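Long-range contacts in FMN Adenylyltransferase (Candida glabrata, PDB 3FWK), which catalyses the transfer of the adenylyl group of ATP to FMN, which yields FAD and pyrophosphate: residues D29-A33 with N251-E255; N58-S64 with E160-V165; L107-D113 with S133-S139. One frame throughout, in Å; residues are numbered along the deposited sequence. Where two conformers were deposited one is given.

Contact 1: D29-A33 with N251-E255; sequences DSIIA and NFEWE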
loop_
_atom_site.group_PDB
_atom_site.type_symbol
_atom_site.label_atom_id
_atom_site.label_comp_id
_atom_site.label_asym_id
_atom_site.label_seq_id
_atom_site.Cartn_x
_atom_site.Cartn_y
_atom_site.Cartn_z
ATOM N N ASP A 29 23.815 0.899 8.565
ATOM C CA ASP A 29 23.743 0.039 7.406
ATOM C C ASP A 29 22.557 -0.921 7.441
ATOM O O ASP A 29 22.515 -1.887 6.662
ATOM C CB ASP A 29 25.035 -0.696 7.190
ATOM C CG ASP A 29 25.380 -1.595 8.328
ATOM O OD1 ASP A 29 24.657 -1.675 9.354
ATOM O OD2 ASP A 29 26.454 -2.264 8.190
ATOM N N SER A 30 21.550 -0.605 8.263
ATOM C CA SER A 30 20.422 -1.509 8.408
ATOM C C SER A 30 19.267 -1.146 7.494
ATOM O O SER A 30 19.130 0.005 7.050
ATOM C CB SER A 30 19.941 -1.547 9.843
ATOM O OG SER A 30 19.378 -0.309 10.245
ATOM N N ILE A 31 18.412 -2.124 7.256
ATOM C CA ILE A 31 17.152 -1.862 6.555
ATOM C C ILE A 31 16.281 -0.895 7.349
ATOM O O ILE A 31 15.655 -0.011 6.754
ATOM C CB ILE A 31 16.385 -3.169 6.282
ATOM C CG1 ILE A 31 17.122 -4.045 5.277
ATOM C CG2 ILE A 31 14.958 -2.865 5.779
ATOM C CD1 ILE A 31 16.640 -5.484 5.263
ATOM N N ILE A 32 16.238 -1.018 8.680
ATOM C CA ILE A 32 15.422 -0.110 9.485
ATOM C C ILE A 32 15.903 1.331 9.297
ATOM O O ILE A 32 15.103 2.232 9.069
ATOM C CB ILE A 32 15.363 -0.520 10.951
ATOM C CG1 ILE A 32 14.525 -1.778 11.104
ATOM C CG2 ILE A 32 14.812 0.606 11.799
ATOM C CD1 ILE A 32 14.687 -2.464 12.448
ATOM N N ALA A 33 17.224 1.577 9.375
ATOM C CA ALA A 33 17.697 2.946 9.187
ATOM C C ALA A 33 17.378 3.471 7.782
ATOM O O ALA A 33 16.981 4.626 7.640
ATOM C CB ALA A 33 19.213 3.025 9.445
ATOM N N ASN A 251 14.505 -11.064 7.301
ATOM C CA ASN A 251 15.124 -9.773 7.574
ATOM C C ASN A 251 14.348 -8.884 8.533
ATOM O O ASN A 251 14.856 -7.820 8.908
ATOM C CB ASN A 251 15.395 -8.994 6.287
ATOM C CG ASN A 251 16.566 -9.548 5.536
ATOM O OD1 ASN A 251 17.712 -9.373 5.981
ATOM N ND2 ASN A 251 16.328 -10.216 4.402
ATOM N N PHE A 252 13.141 -9.305 8.953
ATOM C CA PHE A 252 12.231 -8.437 9.678
ATOM C C PHE A 252 11.837 -9.008 11.028
ATOM O O PHE A 252 10.769 -8.701 11.552
ATOM C CB PHE A 252 10.990 -8.149 8.816
ATOM C CG PHE A 252 11.358 -7.652 7.447
ATOM C CD1 PHE A 252 12.005 -6.422 7.314
ATOM C CD2 PHE A 252 11.194 -8.458 6.304
ATOM C CE1 PHE A 252 12.406 -5.964 6.051
ATOM C CE2 PHE A 252 11.616 -7.994 5.049
ATOM C CZ PHE A 252 12.209 -6.761 4.930
ATOM N N GLU A 253 12.719 -9.805 11.611
ATOM C CA GLU A 253 12.431 -10.395 12.901
ATOM C C GLU A 253 12.156 -9.361 13.981
ATOM O O GLU A 253 11.197 -9.500 14.756
ATOM C CB GLU A 253 13.564 -11.348 13.331
ATOM C CG GLU A 253 13.518 -12.697 12.625
ATOM C CD GLU A 253 14.785 -13.549 12.766
ATOM O OE1 GLU A 253 15.791 -13.079 13.352
ATOM O OE2 GLU A 253 14.771 -14.689 12.248
ATOM N N TRP A 254 12.977 -8.318 14.044
ATOM C CA TRP A 254 12.800 -7.330 15.107
ATOM C C TRP A 254 11.460 -6.633 14.973
ATOM O O TRP A 254 10.733 -6.461 15.949
ATOM C CB TRP A 254 13.959 -6.325 15.132
ATOM C CG TRP A 254 13.915 -5.534 16.385
ATOM C CD1 TRP A 254 14.564 -5.823 17.584
ATOM C CD2 TRP A 254 13.160 -4.348 16.614
ATOM N NE1 TRP A 254 14.263 -4.866 18.508
ATOM C CE2 TRP A 254 13.392 -3.957 17.961
ATOM C CE3 TRP A 254 12.287 -3.575 15.812
ATOM C CZ2 TRP A 254 12.780 -2.844 18.523
ATOM C CZ3 TRP A 254 11.678 -2.481 16.359
ATOM C CH2 TRP A 254 11.925 -2.113 17.713
ATOM N N GLU A 255 11.137 -6.214 13.750
ATOM C CA GLU A 255 9.907 -5.485 13.500
ATOM C C GLU A 255 8.706 -6.313 13.886
ATOM O O GLU A 255 7.746 -5.765 14.451
ATOM C CB GLU A 255 9.801 -5.134 12.007
ATOM C CG GLU A 255 10.820 -4.126 11.517
ATOM C CD GLU A 255 12.108 -4.749 10.937
ATOM O OE1 GLU A 255 12.597 -5.743 11.503
ATOM O OE2 GLU A 255 12.589 -4.227 9.901
#
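E255 OE2, hydrogen-bonded to S207 OG of helix 202-212, also lies against I32, 3.3 Å from its CG1. The E255 chain is bent about its CB-CG bond (chi2 93°), bringing the carboxylate in from the direction opposite to the I32 side chain; E255 CD lies 3.8 Å from I32 CD1. I32 CD1 reaches on toward W254, ending 4.3 Å from CE3. One residue earlier, I31 divides its branches between two neighbours. Its CG2, anti to the backbone N, meets the edge of the F252 ring at CE1 (4.0 Å), near the ring plane, while CD1 rests on N251 CB at 3.9 Å. N251 CB in turn sits over the centre of one F252 face, 4.0 Å above the plane, and E255 CD lies at the edge of the same ring. The contact joins the starts of helices 31-50 and 253-257. S30 is the N-cap of the first: its OG accepts from A33 N at 3.0 Å with a nearly straight N-H (165°) and is also hydrogen-bonded to E27 O. F252 holds the N-cap position of the second. Helix 202-212 lies against both segments, since S207 touches I32 and F252 as well as bonding E255. The two segments share no hydrogen bond: the isoleucines supply carbon contacts, and because S207 satisfies E255 OE2, the carboxylate can lie against an apolar side chain.

Contact 2: N58-S64 with E160-V165; sequences NGEISFS and ETKAIV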
loop_
_atom_site.group_PDB
_atom_site.type_symbol
_atom_site.label_atom_id
_atom_site.label_comp_id
_atom_site.label_asym_id
_atom_site.label_seq_id
_atom_site.Cartn_x
_atom_site.Cartn_y
_atom_site.Cartn_z
ATOM N N ASN A 58 -10.419 19.857 1.620
ATOM C CA ASN A 58 -11.564 20.438 0.923
ATOM C C ASN A 58 -11.880 19.744 -0.403
ATOM O O ASN A 58 -12.771 20.171 -1.161
ATOM C CB ASN A 58 -11.359 21.950 0.738
ATOM C CG ASN A 58 -10.284 22.279 -0.270
ATOM O OD1 ASN A 58 -9.649 21.385 -0.853
ATOM N ND2 ASN A 58 -10.059 23.575 -0.484
ATOM N N GLY A 59 -11.161 18.664 -0.671
ATOM C CA GLY A 59 -11.405 17.883 -1.855
ATOM C C GLY A 59 -10.443 18.226 -2.966
ATOM O O GLY A 59 -10.527 17.627 -4.028
ATOM N N GLU A 60 -9.478 19.125 -2.719
ATOM C CA GLU A 60 -8.423 19.317 -3.736
ATOM C C GLU A 60 -7.580 18.076 -3.986
ATOM O O GLU A 60 -7.107 17.886 -5.110
ATOM C CB GLU A 60 -7.515 20.517 -3.438
ATOM C CG GLU A 60 -8.289 21.837 -3.618
ATOM C CD GLU A 60 -7.497 23.068 -3.230
ATOM O OE1 GLU A 60 -6.308 22.971 -2.893
ATOM O OE2 GLU A 60 -8.101 24.178 -3.250
ATOM N N ILE A 61 -7.370 17.267 -2.939
ATOM C CA ILE A 61 -6.556 16.073 -3.078
ATOM C C ILE A 61 -7.427 14.825 -2.909
ATOM O O ILE A 61 -8.174 14.710 -1.916
ATOM C CB ILE A 61 -5.444 16.015 -2.017
ATOM C CG1 ILE A 61 -4.516 17.229 -2.127
ATOM C CG2 ILE A 61 -4.628 14.692 -2.150
ATOM C CD1 ILE A 61 -3.384 17.218 -1.122
ATOM N N SER A 62 -7.299 13.875 -3.828
ATOM C CA SER A 62 -7.854 12.539 -3.613
ATOM C C SER A 62 -6.710 11.527 -3.528
ATOM O O SER A 62 -5.629 11.763 -4.045
ATOM C CB SER A 62 -8.824 12.173 -4.723
ATOM O OG SER A 62 -10.099 12.759 -4.499
ATOM N N PHE A 63 -6.958 10.428 -2.837
ATOM C CA PHE A 63 -5.953 9.424 -2.623
ATOM C C PHE A 63 -6.289 8.194 -3.460
ATOM O O PHE A 63 -7.362 7.617 -3.274
ATOM C CB PHE A 63 -5.882 9.096 -1.115
ATOM C CG PHE A 63 -4.721 8.231 -0.748
ATOM C CD1 PHE A 63 -3.642 8.781 -0.029
ATOM C CD2 PHE A 63 -4.661 6.900 -1.130
ATOM C CE1 PHE A 63 -2.537 8.031 0.294
ATOM C CE2 PHE A 63 -3.537 6.118 -0.812
ATOM C CZ PHE A 63 -2.476 6.680 -0.090
ATOM N N SER A 64 -5.390 7.762 -4.357
ATOM C CA SER A 64 -5.630 6.547 -5.126
ATOM C C SER A 64 -5.174 5.329 -4.345
ATOM O O SER A 64 -3.989 5.182 -4.073
ATOM C CB SER A 64 -4.931 6.628 -6.494
ATOM O OG SER A 64 -5.285 5.462 -7.238
ATOM N N GLU A 160 -13.619 19.316 -8.460
ATOM C CA GLU A 160 -12.778 20.155 -7.617
ATOM C C GLU A 160 -11.359 19.566 -7.448
ATOM O O GLU A 160 -10.479 20.199 -6.835
ATOM C CB GLU A 160 -13.419 20.292 -6.223
ATOM C CG GLU A 160 -13.458 19.019 -5.345
ATOM C CD GLU A 160 -14.684 18.090 -5.561
ATOM O OE1 GLU A 160 -15.285 18.053 -6.668
ATOM O OE2 GLU A 160 -15.019 17.349 -4.600
ATOM N N THR A 161 -11.171 18.319 -7.886
ATOM C CA THR A 161 -9.923 17.594 -7.651
ATOM C C THR A 161 -8.815 18.293 -8.398
ATOM O O THR A 161 -8.931 18.504 -9.612
ATOM C CB THR A 161 -10.040 16.138 -8.132
ATOM O OG1 THR A 161 -11.164 15.516 -7.520
ATOM C CG2 THR A 161 -8.761 15.349 -7.767
ATOM N N LYS A 162 -7.706 18.582 -7.704
ATOM C CA LYS A 162 -6.539 19.187 -8.340
ATOM C C LYS A 162 -5.357 18.242 -8.367
ATOM O O LYS A 162 -4.435 18.440 -9.188
ATOM C CB LYS A 162 -6.136 20.472 -7.613
ATOM C CG LYS A 162 -7.198 21.569 -7.585
ATOM C CD LYS A 162 -7.692 21.945 -8.986
ATOM C CE LYS A 162 -8.865 22.942 -8.921
ATOM N NZ LYS A 162 -8.964 23.731 -10.168
ATOM N N ALA A 163 -5.321 17.255 -7.473
ATOM C CA ALA A 163 -4.133 16.426 -7.315
ATOM C C ALA A 163 -4.567 15.080 -6.775
ATOM O O ALA A 163 -5.570 14.974 -6.047
ATOM C CB ALA A 163 -3.142 17.095 -6.361
ATOM N N ILE A 164 -3.823 14.035 -7.146
ATOM C CA ILE A 164 -4.122 12.668 -6.710
ATOM C C ILE A 164 -2.839 12.015 -6.202
ATOM O O ILE A 164 -1.799 12.079 -6.863
ATOM C CB ILE A 164 -4.792 11.837 -7.784
ATOM C CG1 ILE A 164 -6.136 12.518 -8.105
ATOM C CG2 ILE A 164 -5.063 10.412 -7.259
ATOM C CD1 ILE A 164 -7.045 11.773 -8.948
ATOM N N VAL A 165 -2.941 11.416 -5.017
ATOM C CA VAL A 165 -1.828 10.709 -4.410
ATOM C C VAL A 165 -1.749 9.296 -4.991
ATOM O O VAL A 165 -2.766 8.563 -4.991
ATOM C CB VAL A 165 -1.993 10.643 -2.884
ATOM C CG1 VAL A 165 -0.814 9.916 -2.261
ATOM C CG2 VAL A 165 -2.160 12.020 -2.284
HETATM O O HOH W 1 -10.882 15.110 -4.961
#
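I61, F63 and V165 make the tight part of this contact. V165 splits its methyls between the other two: CG2 meets I61 CG2 at 3.6 Å, and CG1, set anti to the backbone N (chi1 -179°), reaches F63 CE1 at 3.6 Å, oblique to the ring. Helix 69-86 covers this side, L74 and Y78 lying on V165 and the Y78 ring meeting that of F63 edge-to-face. S62 and I164 point to the other face, where F151 and F154 of helix 147-157 pack. Strands 61-64 and 163-165 thus form the parallel centre of the Rossmann-like sheet, buried between helices; strand 61-64 runs into a glycine-rich turn, probably the phosphate-binding loop of the PAPS reductase-like family. The backbone ladder alternates, V165 N giving to S62 O (2.9 Å) and S64 N to V165 O (2.8 Å). Toward the solvent end the regular ladder gives way to a bifurcated acceptor: E60 O takes K162 N (2.8 Å) and A163 N (3.0 Å). Side chains meet lightly here, E60 CG lying 4.1 Å from K162 CG. K162 lines, with K53, W54 and Y192, the site of a glucose bound in the crystal, and E60 OE1 is hydrogen-bonded to S55 N. One water donates to G59 O and T161 OG1, both residues buried (T161 OG1 is also hydrogen-bonded to F158 O); N58 and E160 lie exposed.

Contact 3: L107-D113 with S133-S139; sequences LPTVFID and SLSLYES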
loop_
_atom_site.group_PDB
_atom_site.type_symbol
_atom_site.label_atom_id
_atom_site.label_comp_id
_atom_site.label_asym_id
_atom_site.label_seq_id
_atom_site.Cartn_x
_atom_site.Cartn_y
_atom_site.Cartn_z
ATOM N N LEU A 107 -11.987 10.350 4.341
ATOM C CA LEU A 107 -10.934 10.773 3.375
ATOM C C LEU A 107 -11.227 10.501 1.815
ATOM O O LEU A 107 -11.404 9.342 1.481
ATOM C CB LEU A 107 -9.653 10.050 3.799
ATOM C CG LEU A 107 -8.286 10.502 3.254
ATOM C CD1 LEU A 107 -8.001 10.231 1.790
ATOM C CD2 LEU A 107 -7.909 11.896 3.672
ATOM N N PRO A 108 -11.239 11.532 0.867
ATOM C CA PRO A 108 -11.614 11.137 -0.478
ATOM C C PRO A 108 -10.604 10.189 -1.096
ATOM O O PRO A 108 -9.416 10.510 -1.190
ATOM C CB PRO A 108 -11.717 12.473 -1.234
ATOM C CG PRO A 108 -11.899 13.506 -0.170
ATOM C CD PRO A 108 -11.095 13.003 0.988
ATOM N N THR A 109 -11.095 9.035 -1.510
ATOM C CA THR A 109 -10.264 7.921 -1.948
ATOM C C THR A 109 -10.822 7.414 -3.260
ATOM O O THR A 109 -12.050 7.412 -3.429
ATOM C CB THR A 109 -10.195 6.824 -0.855
ATOM O OG1 THR A 109 -9.713 7.401 0.353
ATOM C CG2 THR A 109 -9.339 5.678 -1.195
ATOM N N VAL A 110 -9.967 6.998 -4.174
ATOM C CA VAL A 110 -10.394 6.432 -5.438
ATOM C C VAL A 110 -9.697 5.105 -5.657
ATOM O O VAL A 110 -8.463 5.011 -5.495
ATOM C CB VAL A 110 -10.162 7.409 -6.634
ATOM C CG1 VAL A 110 -8.751 8.022 -6.634
ATOM C CG2 VAL A 110 -10.497 6.779 -7.974
ATOM N N PHE A 111 -10.470 4.088 -6.054
ATOM C CA PHE A 111 -9.958 2.775 -6.421
ATOM C C PHE A 111 -10.412 2.507 -7.860
ATOM O O PHE A 111 -11.596 2.482 -8.151
ATOM C CB PHE A 111 -10.498 1.724 -5.456
ATOM C CG PHE A 111 -10.233 0.300 -5.874
ATOM C CD1 PHE A 111 -8.987 -0.110 -6.375
ATOM C CD2 PHE A 111 -11.274 -0.630 -5.823
ATOM C CE1 PHE A 111 -8.783 -1.430 -6.785
ATOM C CE2 PHE A 111 -11.084 -1.941 -6.228
ATOM C CZ PHE A 111 -9.841 -2.345 -6.689
ATOM N N ILE A 112 -9.448 2.211 -8.737
ATOM C CA ILE A 112 -9.748 1.782 -10.083
ATOM C C ILE A 112 -9.904 0.264 -10.053
ATOM O O ILE A 112 -8.936 -0.484 -9.909
ATOM C CB ILE A 112 -8.612 2.214 -11.063
ATOM C CG1 ILE A 112 -8.374 3.743 -10.995
ATOM C CG2 ILE A 112 -8.975 1.790 -12.477
ATOM C CD1 ILE A 112 -9.590 4.618 -11.139
ATOM N N ASP A 113 -11.152 -0.183 -10.098
ATOM C CA ASP A 113 -11.491 -1.586 -9.954
ATOM C C ASP A 113 -11.406 -2.294 -11.289
ATOM O O ASP A 113 -11.526 -1.670 -12.333
ATOM C CB ASP A 113 -12.911 -1.665 -9.350
ATOM C CG ASP A 113 -13.265 -3.016 -8.742
ATOM O OD1 ASP A 113 -12.382 -3.896 -8.647
ATOM O OD2 ASP A 113 -14.445 -3.174 -8.336
ATOM N N SER A 133 -11.877 5.153 7.921
ATOM C CA SER A 133 -12.886 6.158 7.603
ATOM C C SER A 133 -12.606 6.857 6.279
ATOM O O SER A 133 -12.727 8.078 6.171
ATOM C CB SER A 133 -13.097 7.155 8.754
ATOM O OG SER A 133 -13.707 6.487 9.849
ATOM N N LEU A 134 -12.331 6.064 5.252
ATOM C CA LEU A 134 -12.189 6.596 3.893
ATOM C C LEU A 134 -13.578 6.850 3.263
ATOM O O LEU A 134 -14.558 6.220 3.626
ATOM C CB LEU A 134 -11.382 5.606 3.025
ATOM C CG LEU A 134 -10.035 5.141 3.609
ATOM C CD1 LEU A 134 -9.336 4.242 2.604
ATOM C CD2 LEU A 134 -9.181 6.360 4.031
ATOM N N SER A 135 -13.589 7.775 2.310
ATOM C CA SER A 135 -14.776 7.971 1.461
ATOM C C SER A 135 -14.416 7.422 0.104
ATOM O O SER A 135 -13.721 8.076 -0.684
ATOM C CB SER A 135 -15.209 9.403 1.315
ATOM O OG SER A 135 -16.355 9.346 0.480
ATOM N N LEU A 136 -14.808 6.182 -0.124
ATOM C CA LEU A 136 -14.344 5.416 -1.248
ATOM C C LEU A 136 -15.235 5.637 -2.472
ATOM O O LEU A 136 -16.440 5.489 -2.416
ATOM C CB LEU A 136 -14.383 3.961 -0.842
ATOM C CG LEU A 136 -14.031 2.921 -1.858
ATOM C CD1 LEU A 136 -12.597 3.161 -2.232
ATOM C CD2 LEU A 136 -14.281 1.496 -1.316
ATOM N N TYR A 137 -14.592 5.973 -3.581
ATOM C CA TYR A 137 -15.152 5.905 -4.931
ATOM C C TYR A 137 -14.451 4.771 -5.665
ATOM O O TYR A 137 -13.220 4.695 -5.659
ATOM C CB TYR A 137 -14.928 7.201 -5.673
ATOM C CG TYR A 137 -15.323 7.153 -7.155
ATOM C CD1 TYR A 137 -16.570 7.609 -7.587
ATOM C CD2 TYR A 137 -14.439 6.667 -8.126
ATOM C CE1 TYR A 137 -16.893 7.609 -8.941
ATOM C CE2 TYR A 137 -14.766 6.647 -9.469
ATOM C CZ TYR A 137 -16.006 7.106 -9.867
ATOM O OH TYR A 137 -16.328 7.114 -11.209
ATOM N N GLU A 138 -15.221 3.910 -6.316
ATOM C CA GLU A 138 -14.659 2.830 -7.143
ATOM C C GLU A 138 -15.113 3.031 -8.578
ATOM O O GLU A 138 -16.306 3.287 -8.826
ATOM C CB GLU A 138 -15.146 1.421 -6.663
ATOM C CG GLU A 138 -14.719 1.093 -5.230
ATOM C CD GLU A 138 -14.894 -0.365 -4.882
ATOM O OE1 GLU A 138 -15.668 -1.044 -5.580
ATOM O OE2 GLU A 138 -14.251 -0.859 -3.919
ATOM N N SER A 139 -14.193 2.901 -9.532
ATOM C CA SER A 139 -14.588 2.817 -10.926
ATOM C C SER A 139 -15.380 1.538 -11.158
ATOM O O SER A 139 -15.396 0.617 -10.325
ATOM C CB SER A 139 -13.363 2.901 -11.838
ATOM O OG SER A 139 -12.600 1.702 -11.744
HETATM O O HOH W 2 -16.466 -1.747 -9.445
#
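Strands 107-111 and 134-138 run parallel, 4.4 Å apart at closest and turned by 30°, in five consecutive bridges from L107-L134 to F111-E138. They are the two strands of a beta-alpha-beta crossover whose helix 119-131 ends in a Schellman motif at S133, which hands the chain to an edge strand of the Rossmann-like sheet. L107 O is gripped twice, by S135 N and by T109 OG1, from opposite faces of its plane. T109 OG1 also lies 3.6 Å from L134 CB; L134 CD2 lies 3.7 Å from L107 CB. On the side of P108, S135 and Y137, V110 CG2 packs obliquely on the Y137 ring, 3.9 Å from CD2. F154 of helix 147-157 meets the same ring edge-to-face. F111, whose CG is anti to the backbone N (chi1 170°), turns the edge of its ring to E138: OE2 lies near the ring plane, 3.5 Å from CD2, and the carboxylate is twisted 72° from the ring. Helix 119-131 borders this side through E122 and I125, both on F111. Acidic groups gather at the C-terminal ends of the strands, D113 OD2 being 3.7 Å from E138 OE1 and D113 OD1 near E122 OE2. A water donates both to D113 OD2 and to S139 O, and S139 OG accepts from D113 N at 2.9 Å.

Overall arrangement
Contacts 2 and 3 belong to one sheet, their centres about 11 Å apart, and are stitched together by strand 61-64 pairing with strand 107-111 through F63. Together they account for four neighbouring parallel strands, in the order 134-138, 107-111, 61-64, 163-165; strand 192-194 continues the parallel run and 181-183 closes the mixed sheet antiparallel. Contact 1 lies on the opposite side of the chain's centre, about 34 Å from contact 2 and about 32 Å from contact 3 between centres. Along the sequence the three are concentric: 107-139 falls within 58-165, which falls within 29-255. The sheet probably provides the family's nucleotide-binding scaffold, whereas contact 1 ties flanking helices 31-50 and 253-257 far from it.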